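Local atomic coordinates of adhesin competence repressor (Streptococcus pyogenes serotype M3, PDB entry 5JLU), a protein that regulates transcription in response to zinc, binding DNA through a winged helix-turn-helix domain of the MarR family. Residues 44-49 with 58-63. Sequence-based numbering, arbitrary orientation.
Sequences EHILML and TDLAKA. With ZN (zinc ion), chain B.
Leu60 lays its two methyls against Ile46 and Leu49, one helical turn apart on helix 41-52. The methyls divide the work. CD1 meets CG2 of Ile46 at 4.1 Å, and the two side chains cross at about a right angle. The Ile46 methyl is put there by chi1 of -72°, which sets CG2 anti to the backbone N. CD2 of Leu60 lies 4.1 Å from CB of Leu49. Here the side chains run past each other in opposite directions, and CD2 also touches CD1 of Leu49. That Leu49 methyl reaches on to CB of Ala63, an exposed residue, at 3.9 Å. No hydrogen bond links the two segments. Their axes stay 10.8 Å apart at an angle of 113°, and the gap is bridged by apolar side chains alone.

Both helices belong to the winged helix-turn-helix domain of the MarR family. Helix 57-64 is the first of the helix-turn-helix pair, and helix 68-80 follows it. Ile46 and Leu60 also pack on that second helix, through Ala74 and Ile75.

The imidazole end of His45 leads away from helix 57-64. Its NE2 binds zinc at 2.1 Å, with His111, His115 and three waters completing the site. Glu44 OE1 accepts a hydrogen bond of 2.5 Å from one of these waters, a second-shell link to the zinc.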
loop_
_atom_site.group_PDB
_atom_site.type_symbol
_atom_site.label_atom_id
_atom_site.label_comp_id
_atom_site.label_asym_id
_atom_site.label_seq_id
_atom_site.Cartn_x
_atom_site.Cartn_y
_atom_site.Cartn_z
ATOM N N GLU A 44 10.542 -5.130 -5.792
ATOM C CA GLU A 44 10.346 -4.686 -7.180
ATOM C C GLU A 44 10.939 -3.298 -7.433
ATOM O O GLU A 44 11.379 -3.017 -8.556
ATOM C CB GLU A 44 8.857 -4.586 -7.556
ATOM C CG GLU A 44 8.153 -5.903 -7.700
ATOM C CD GLU A 44 6.613 -5.775 -7.814
ATOM O OE1 GLU A 44 5.962 -4.922 -7.161
ATOM O OE2 GLU A 44 6.030 -6.494 -8.613
ATOM N N HIS A 45 10.911 -2.417 -6.419
ATOM C CA HIS A 45 11.428 -1.089 -6.585
ATOM C C HIS A 45 12.955 -1.029 -6.468
ATOM O O HIS A 45 13.566 -0.193 -7.108
ATOM C CB HIS A 45 10.703 -0.064 -5.705
ATOM C CG HIS A 45 9.403 0.242 -6.311
ATOM N ND1 HIS A 45 9.242 1.291 -7.179
ATOM C CD2 HIS A 45 8.286 -0.510 -6.405
ATOM C CE1 HIS A 45 8.048 1.217 -7.731
ATOM N NE2 HIS A 45 7.448 0.136 -7.272
ATOM N N ILE A 46 13.543 -1.975 -5.741
ATOM C CA ILE A 46 14.986 -2.196 -5.847
ATOM C C ILE A 46 15.355 -2.596 -7.283
ATOM O O ILE A 46 16.299 -2.049 -7.899
ATOM C CB ILE A 46 15.463 -3.252 -4.835
ATOM C CG1 ILE A 46 15.409 -2.611 -3.448
ATOM C CG2 ILE A 46 16.872 -3.788 -5.173
ATOM C CD1 ILE A 46 15.595 -3.616 -2.304
ATOM N N LEU A 47 14.663 -3.580 -7.809
ATOM C CA LEU A 47 14.965 -4.025 -9.150
ATOM C C LEU A 47 14.738 -2.833 -10.081
ATOM O O LEU A 47 15.617 -2.560 -10.875
ATOM C CB LEU A 47 14.159 -5.271 -9.563
ATOM C CG LEU A 47 14.399 -6.589 -8.795
ATOM C CD1 LEU A 47 13.447 -7.666 -9.274
ATOM C CD2 LEU A 47 15.777 -7.146 -8.886
ATOM N N MET A 48 13.625 -2.074 -9.950
ATOM C CA MET A 48 13.448 -0.870 -10.818
ATOM C C MET A 48 14.684 0.083 -10.784
ATOM O O MET A 48 15.189 0.536 -11.825
ATOM C CB MET A 48 12.165 -0.116 -10.449
ATOM C CG MET A 48 11.906 1.181 -11.192
ATOM S SD MET A 48 10.278 1.880 -10.828
ATOM C CE MET A 48 9.298 0.908 -11.894
ATOM N N LEU A 49 15.163 0.416 -9.593
ATOM C CA LEU A 49 16.243 1.394 -9.499
ATOM C C LEU A 49 17.568 0.804 -10.031
ATOM O O LEU A 49 18.411 1.524 -10.649
ATOM C CB LEU A 49 16.411 1.890 -8.057
ATOM C CG LEU A 49 15.293 2.768 -7.493
ATOM C CD1 LEU A 49 15.493 2.922 -6.007
ATOM C CD2 LEU A 49 15.288 4.165 -8.155
ATOM N N THR A 58 23.167 1.481 0.500
ATOM C CA THR A 58 22.871 2.802 1.070
ATOM C C THR A 58 22.276 3.790 0.014
ATOM O O THR A 58 21.407 4.550 0.345
ATOM C CB THR A 58 24.039 3.371 1.940
ATOM O OG1 THR A 58 24.187 4.767 1.679
ATOM C CG2 THR A 58 25.432 2.625 1.777
ATOM N N ASP A 59 22.663 3.741 -1.260
ATOM C CA ASP A 59 21.960 4.560 -2.283
ATOM C C ASP A 59 20.493 4.128 -2.357
ATOM O O ASP A 59 19.640 4.940 -2.498
ATOM C CB ASP A 59 22.509 4.335 -3.671
ATOM C CG ASP A 59 23.983 4.785 -3.837
ATOM O OD1 ASP A 59 24.326 5.824 -3.231
ATOM O OD2 ASP A 59 24.770 4.086 -4.573
ATOM N N LEU A 60 20.251 2.812 -2.313
ATOM C CA LEU A 60 18.903 2.229 -2.398
ATOM C C LEU A 60 18.117 2.631 -1.228
ATOM O O LEU A 60 16.986 3.020 -1.405
ATOM C CB LEU A 60 18.971 0.684 -2.449
ATOM C CG LEU A 60 19.527 0.152 -3.795
ATOM C CD1 LEU A 60 19.889 -1.348 -3.722
ATOM C CD2 LEU A 60 18.556 0.413 -4.944
ATOM N N ALA A 61 18.680 2.544 -0.013
ATOM C CA ALA A 61 17.911 2.936 1.138
ATOM C C ALA A 61 17.468 4.403 1.111
ATOM O O ALA A 61 16.316 4.703 1.458
ATOM C CB ALA A 61 18.621 2.635 2.433
ATOM N N LYS A 62 18.390 5.262 0.727
ATOM C CA LYS A 62 18.147 6.702 0.558
ATOM C C LYS A 62 17.125 6.958 -0.510
ATOM O O LYS A 62 16.155 7.601 -0.265
ATOM C CB LYS A 62 19.440 7.417 0.114
ATOM C CG LYS A 62 20.448 7.703 1.215
ATOM C CD LYS A 62 21.454 8.756 0.722
ATOM C CE LYS A 62 22.689 8.868 1.607
ATOM N NZ LYS A 62 23.827 9.361 0.778
ATOM N N ALA A 63 17.345 6.450 -1.722
ATOM C CA ALA A 63 16.363 6.611 -2.803
ATOM C C ALA A 63 14.935 6.122 -2.452
ATOM O O ALA A 63 13.982 6.754 -2.846
ATOM C CB ALA A 63 16.869 5.940 -4.048
HETATM ZN ZN ZN B . 5.747 -0.862 -8.047
HETATM O O HOH W 1 5.816 -2.491 -6.570
HETATM O O HOH W 2 4.543 0.237 -6.609
HETATM O O HOH W 3 3.990 -1.678 -8.642
#